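Local coordinates for protein beta-lactamase (Nostoc sp., PDB 6NHS) that probably hydrolyses the amide bond of beta-lactam antibiotics as a class D serine beta-lactamase, at residues Y116-E129 / I142-E154. Residues are numbered along the deposited sequence; the frame is centred on the assembly and turned at random.
With EDO (1,2-ethanediol), chain F.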
# COMPACT_ATOMS: atom_id res chain seq x y z
N TYR A 116 2.26 -0.39 -13.58
CA TYR A 116 1.27 0.52 -13.02
C TYR A 116 1.33 1.90 -13.65
O TYR A 116 0.33 2.63 -13.61
CB TYR A 116 1.47 0.59 -11.50
CG TYR A 116 0.83 -0.59 -10.82
CD1 TYR A 116 -0.47 -0.51 -10.35
CD2 TYR A 116 1.51 -1.80 -10.69
CE1 TYR A 116 -1.07 -1.58 -9.74
CE2 TYR A 116 0.91 -2.89 -10.09
CZ TYR A 116 -0.38 -2.77 -9.61
OH TYR A 116 -0.99 -3.84 -8.99
N GLN A 117 2.46 2.28 -14.25
CA GLN A 117 2.49 3.52 -15.02
C GLN A 117 1.64 3.40 -16.28
O GLN A 117 0.96 4.37 -16.67
CB GLN A 117 3.93 3.90 -15.35
CG GLN A 117 4.72 4.39 -14.14
CD GLN A 117 6.17 4.67 -14.49
OE1 GLN A 117 6.86 3.83 -15.06
NE2 GLN A 117 6.63 5.87 -14.16
N VAL A 118 1.65 2.24 -16.93
CA VAL A 118 0.74 2.02 -18.06
C VAL A 118 -0.71 2.14 -17.60
O VAL A 118 -1.53 2.80 -18.24
CB VAL A 118 1.00 0.65 -18.72
CG1 VAL A 118 -0.03 0.39 -19.82
CG2 VAL A 118 2.42 0.57 -19.28
N LEU A 119 -1.04 1.50 -16.47
CA LEU A 119 -2.41 1.55 -15.97
C LEU A 119 -2.85 2.99 -15.74
O LEU A 119 -3.96 3.38 -16.13
CB LEU A 119 -2.54 0.74 -14.69
CG LEU A 119 -2.28 -0.77 -14.76
CD1 LEU A 119 -2.55 -1.41 -13.41
CD2 LEU A 119 -3.15 -1.43 -15.84
N ALA A 120 -1.99 3.80 -15.12
CA ALA A 120 -2.35 5.18 -14.81
C ALA A 120 -2.56 6.00 -16.08
O ALA A 120 -3.49 6.81 -16.15
CB ALA A 120 -1.26 5.81 -13.94
N ARG A 121 -1.70 5.81 -17.09
CA ARG A 121 -1.87 6.53 -18.34
C ARG A 121 -3.19 6.17 -19.01
O ARG A 121 -3.88 7.04 -19.53
CB ARG A 121 -0.70 6.24 -19.30
CG ARG A 121 0.65 6.76 -18.85
CD ARG A 121 1.75 6.43 -19.89
NE ARG A 121 3.06 6.54 -19.25
CZ ARG A 121 3.89 5.52 -19.04
NH1 ARG A 121 3.59 4.30 -19.46
NH2 ARG A 121 5.04 5.75 -18.42
N LYS A 122 -3.55 4.88 -18.99
CA LYS A 122 -4.77 4.44 -19.64
C LYS A 122 -6.01 4.89 -18.87
O LYS A 122 -7.03 5.22 -19.48
CB LYS A 122 -4.75 2.93 -19.81
CG LYS A 122 -3.68 2.45 -20.80
CD LYS A 122 -3.64 0.93 -20.88
CE LYS A 122 -4.84 0.36 -21.61
NZ LYS A 122 -4.74 -1.14 -21.67
N ILE A 123 -5.94 4.89 -17.54
CA ILE A 123 -7.00 5.52 -16.75
C ILE A 123 -7.15 6.98 -17.16
O ILE A 123 -8.26 7.46 -17.44
CB ILE A 123 -6.71 5.38 -15.24
CG1 ILE A 123 -6.85 3.91 -14.81
CG2 ILE A 123 -7.67 6.30 -14.44
CD1 ILE A 123 -6.17 3.54 -13.49
N GLY A 124 -6.04 7.70 -17.21
CA GLY A 124 -6.06 9.09 -17.63
C GLY A 124 -6.31 10.04 -16.47
O GLY A 124 -6.87 9.67 -15.44
N HIS A 125 -5.91 11.29 -16.68
CA HIS A 125 -5.93 12.28 -15.60
C HIS A 125 -7.35 12.53 -15.09
O HIS A 125 -7.58 12.59 -13.88
CB HIS A 125 -5.29 13.59 -16.09
CG HIS A 125 -5.24 14.67 -15.05
ND1 HIS A 125 -6.19 15.66 -14.96
CD2 HIS A 125 -4.34 14.92 -14.07
CE1 HIS A 125 -5.88 16.48 -13.97
NE2 HIS A 125 -4.76 16.05 -13.41
N GLU A 126 -8.32 12.67 -16.00
CA GLU A 126 -9.67 13.02 -15.58
C GLU A 126 -10.31 11.90 -14.77
O GLU A 126 -10.91 12.15 -13.72
CB GLU A 126 -10.55 13.35 -16.79
CG GLU A 126 -11.99 13.67 -16.40
CD GLU A 126 -12.89 13.88 -17.60
OE1 GLU A 126 -12.38 14.01 -18.73
OE2 GLU A 126 -14.13 13.91 -17.40
N ARG A 127 -10.20 10.65 -15.24
CA ARG A 127 -10.78 9.55 -14.48
C ARG A 127 -10.03 9.33 -13.17
O ARG A 127 -10.64 9.00 -12.16
CB ARG A 127 -10.78 8.27 -15.32
CG ARG A 127 -11.87 8.23 -16.38
CD ARG A 127 -12.08 6.80 -16.88
NE ARG A 127 -10.91 6.29 -17.59
CZ ARG A 127 -10.95 5.25 -18.42
NH1 ARG A 127 -12.09 4.61 -18.64
NH2 ARG A 127 -9.84 4.85 -19.03
N MSE A 128 -8.71 9.52 -13.18
CA MSE A 128 -7.92 9.30 -11.97
C MSE A 128 -8.32 10.32 -10.90
O MSE A 128 -8.51 9.97 -9.74
CB MSE A 128 -6.43 9.41 -12.24
CG MSE A 128 -5.57 9.06 -11.02
SE MSE A 128 -5.51 7.16 -10.60
CE MSE A 128 -4.21 6.61 -11.97
N GLU A 129 -8.45 11.58 -11.30
CA GLU A 129 -8.84 12.61 -10.35
C GLU A 129 -10.22 12.33 -9.76
O GLU A 129 -10.45 12.53 -8.57
CB GLU A 129 -8.80 13.99 -11.01
CG GLU A 129 -8.59 15.12 -10.00
CD GLU A 129 -8.84 16.49 -10.58
OE1 GLU A 129 -8.54 16.71 -11.77
OE2 GLU A 129 -9.34 17.36 -9.84
N ILE A 142 -3.13 14.89 -7.62
CA ILE A 142 -2.37 14.09 -8.58
C ILE A 142 -1.59 14.96 -9.56
O ILE A 142 -1.00 14.44 -10.50
CB ILE A 142 -3.26 13.08 -9.32
CG1 ILE A 142 -4.19 13.80 -10.31
CG2 ILE A 142 -4.07 12.24 -8.33
CD1 ILE A 142 -4.95 12.84 -11.22
N GLY A 143 -1.59 16.28 -9.36
CA GLY A 143 -0.82 17.16 -10.21
C GLY A 143 -1.47 17.38 -11.57
O GLY A 143 -2.69 17.26 -11.75
N THR A 144 -0.63 17.70 -12.55
CA THR A 144 -1.04 18.02 -13.91
C THR A 144 -1.15 16.74 -14.74
O THR A 144 -0.64 15.69 -14.35
CB THR A 144 -0.03 18.97 -14.55
OG1 THR A 144 1.23 18.30 -14.70
CG2 THR A 144 0.15 20.22 -13.69
N PRO A 145 -1.83 16.80 -15.89
CA PRO A 145 -1.87 15.62 -16.78
C PRO A 145 -0.49 15.07 -17.12
O PRO A 145 -0.35 13.86 -17.29
CB PRO A 145 -2.59 16.15 -18.02
CG PRO A 145 -3.46 17.25 -17.50
CD PRO A 145 -2.69 17.90 -16.39
N GLU A 146 0.52 15.93 -17.20
CA GLU A 146 1.87 15.48 -17.52
C GLU A 146 2.50 14.65 -16.41
O GLU A 146 3.50 13.98 -16.65
CB GLU A 146 2.77 16.69 -17.83
CG GLU A 146 2.40 17.44 -19.11
CD GLU A 146 1.11 18.25 -18.98
OE1 GLU A 146 0.42 18.43 -20.01
OE2 GLU A 146 0.79 18.72 -17.87
N GLN A 147 1.92 14.67 -15.20
CA GLN A 147 2.42 13.88 -14.08
C GLN A 147 1.63 12.58 -13.89
O GLN A 147 1.76 11.95 -12.83
CB GLN A 147 2.38 14.72 -12.80
CG GLN A 147 3.31 15.93 -12.82
CD GLN A 147 3.07 16.89 -11.65
OE1 GLN A 147 2.09 17.63 -11.64
NE2 GLN A 147 3.98 16.88 -10.68
N ILE A 148 0.84 12.17 -14.88
CA ILE A 148 -0.11 11.08 -14.70
C ILE A 148 0.59 9.76 -14.36
O ILE A 148 -0.00 8.89 -13.72
CB ILE A 148 -1.01 10.94 -15.96
CG1 ILE A 148 -2.12 9.91 -15.73
CG2 ILE A 148 -0.18 10.57 -17.20
CD1 ILE A 148 -3.06 10.26 -14.57
N ASP A 149 1.85 9.59 -14.77
CA ASP A 149 2.56 8.34 -14.51
C ASP A 149 3.60 8.46 -13.40
O ASP A 149 4.45 7.58 -13.27
CB ASP A 149 3.21 7.82 -15.79
CG ASP A 149 4.25 8.77 -16.35
OD1 ASP A 149 4.32 9.91 -15.87
OD2 ASP A 149 4.99 8.36 -17.27
N ARG A 150 3.55 9.52 -12.59
CA ARG A 150 4.52 9.64 -11.52
C ARG A 150 4.02 10.38 -10.28
O ARG A 150 4.81 10.55 -9.34
CB ARG A 150 5.79 10.33 -12.04
CG ARG A 150 5.58 11.74 -12.58
CD ARG A 150 6.91 12.34 -13.04
NE ARG A 150 6.84 12.88 -14.40
CZ ARG A 150 6.91 14.18 -14.68
NH1 ARG A 150 7.07 15.07 -13.72
NH2 ARG A 150 6.84 14.58 -15.95
N PHE A 151 2.75 10.81 -10.23
CA PHE A 151 2.32 11.66 -9.12
C PHE A 151 2.42 10.96 -7.77
O PHE A 151 2.57 11.63 -6.74
CB PHE A 151 0.89 12.15 -9.36
CG PHE A 151 -0.13 11.05 -9.49
CD1 PHE A 151 -0.75 10.51 -8.37
CD2 PHE A 151 -0.48 10.56 -10.75
CE1 PHE A 151 -1.69 9.50 -8.49
CE2 PHE A 151 -1.43 9.55 -10.88
CZ PHE A 151 -2.03 9.01 -9.75
N TRP A 152 2.36 9.63 -7.74
CA TRP A 152 2.46 8.90 -6.48
C TRP A 152 3.90 8.54 -6.13
O TRP A 152 4.16 8.09 -5.01
CB TRP A 152 1.61 7.62 -6.53
CG TRP A 152 2.12 6.58 -7.48
CD1 TRP A 152 2.93 5.52 -7.17
CD2 TRP A 152 1.87 6.49 -8.90
NE1 TRP A 152 3.20 4.78 -8.30
CE2 TRP A 152 2.57 5.35 -9.37
CE3 TRP A 152 1.13 7.25 -9.80
CZ2 TRP A 152 2.54 4.96 -10.71
CZ3 TRP A 152 1.11 6.87 -11.14
CH2 TRP A 152 1.80 5.73 -11.58
N LEU A 153 4.84 8.74 -7.06
CA LEU A 153 6.26 8.46 -6.86
C LEU A 153 7.07 9.70 -6.53
O LEU A 153 7.97 9.65 -5.69
CB LEU A 153 6.84 7.81 -8.11
CG LEU A 153 6.16 6.52 -8.58
CD1 LEU A 153 6.54 6.19 -10.02
CD2 LEU A 153 6.54 5.39 -7.65
N GLU A 154 6.77 10.82 -7.19
CA GLU A 154 7.50 12.06 -6.98
C GLU A 154 6.66 13.16 -6.37
O GLU A 154 7.21 14.20 -5.98
CB GLU A 154 8.08 12.56 -8.31
CG GLU A 154 8.95 11.55 -9.02
CD GLU A 154 9.37 12.00 -10.41
OE1 GLU A 154 9.03 13.15 -10.79
OE2 GLU A 154 10.04 11.22 -11.11
C1 EDO F . -4.34 18.39 -7.91
O1 EDO F . -2.91 18.32 -7.84
C2 EDO F . -4.86 17.43 -8.98
O2 EDO F . -5.74 16.47 -8.39
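Ile148 is the knob of this contact: its CD1 pokes into the bend where helix 113-123 gives way to helix 125-135, in the helical region of the class D beta-lactamase fold. There it lies 3.7 Å from CA of His125, while its CG1 rests against the carbonyl O of Ala120. CG1 stands anti to the backbone N (chi1 -173°), which aims the branch at that turn. Beside it, CD1 of Ile142 fills a second hollow, lined by CD2 of His125, CG of Met128 and the backbone of Glu129. Selenomethionine Met128 curls back on itself (chi2 74°), bringing SE to the edge of the Phe151 ring in a Met-aromatic contact. Next along, Ala120 CB is a small bump set 3.8 Å from Trp152 CZ3; the Trp152 ring also stacks on Phe65. On the outer flank, Gln117 NE2 donates to the Asp149 carbonyl O, and Arg121 NH2 forms a salt bridge with Asp149, its N-H meeting the anti lone pair of OD2 at 2.9 Å. At the far end Pro145 CG sits over one face of the His125 ring, a CH-pi contact, while His125 NE2 donates to Gly143 O at 2.9 Å, with an N-H...O angle of 152°.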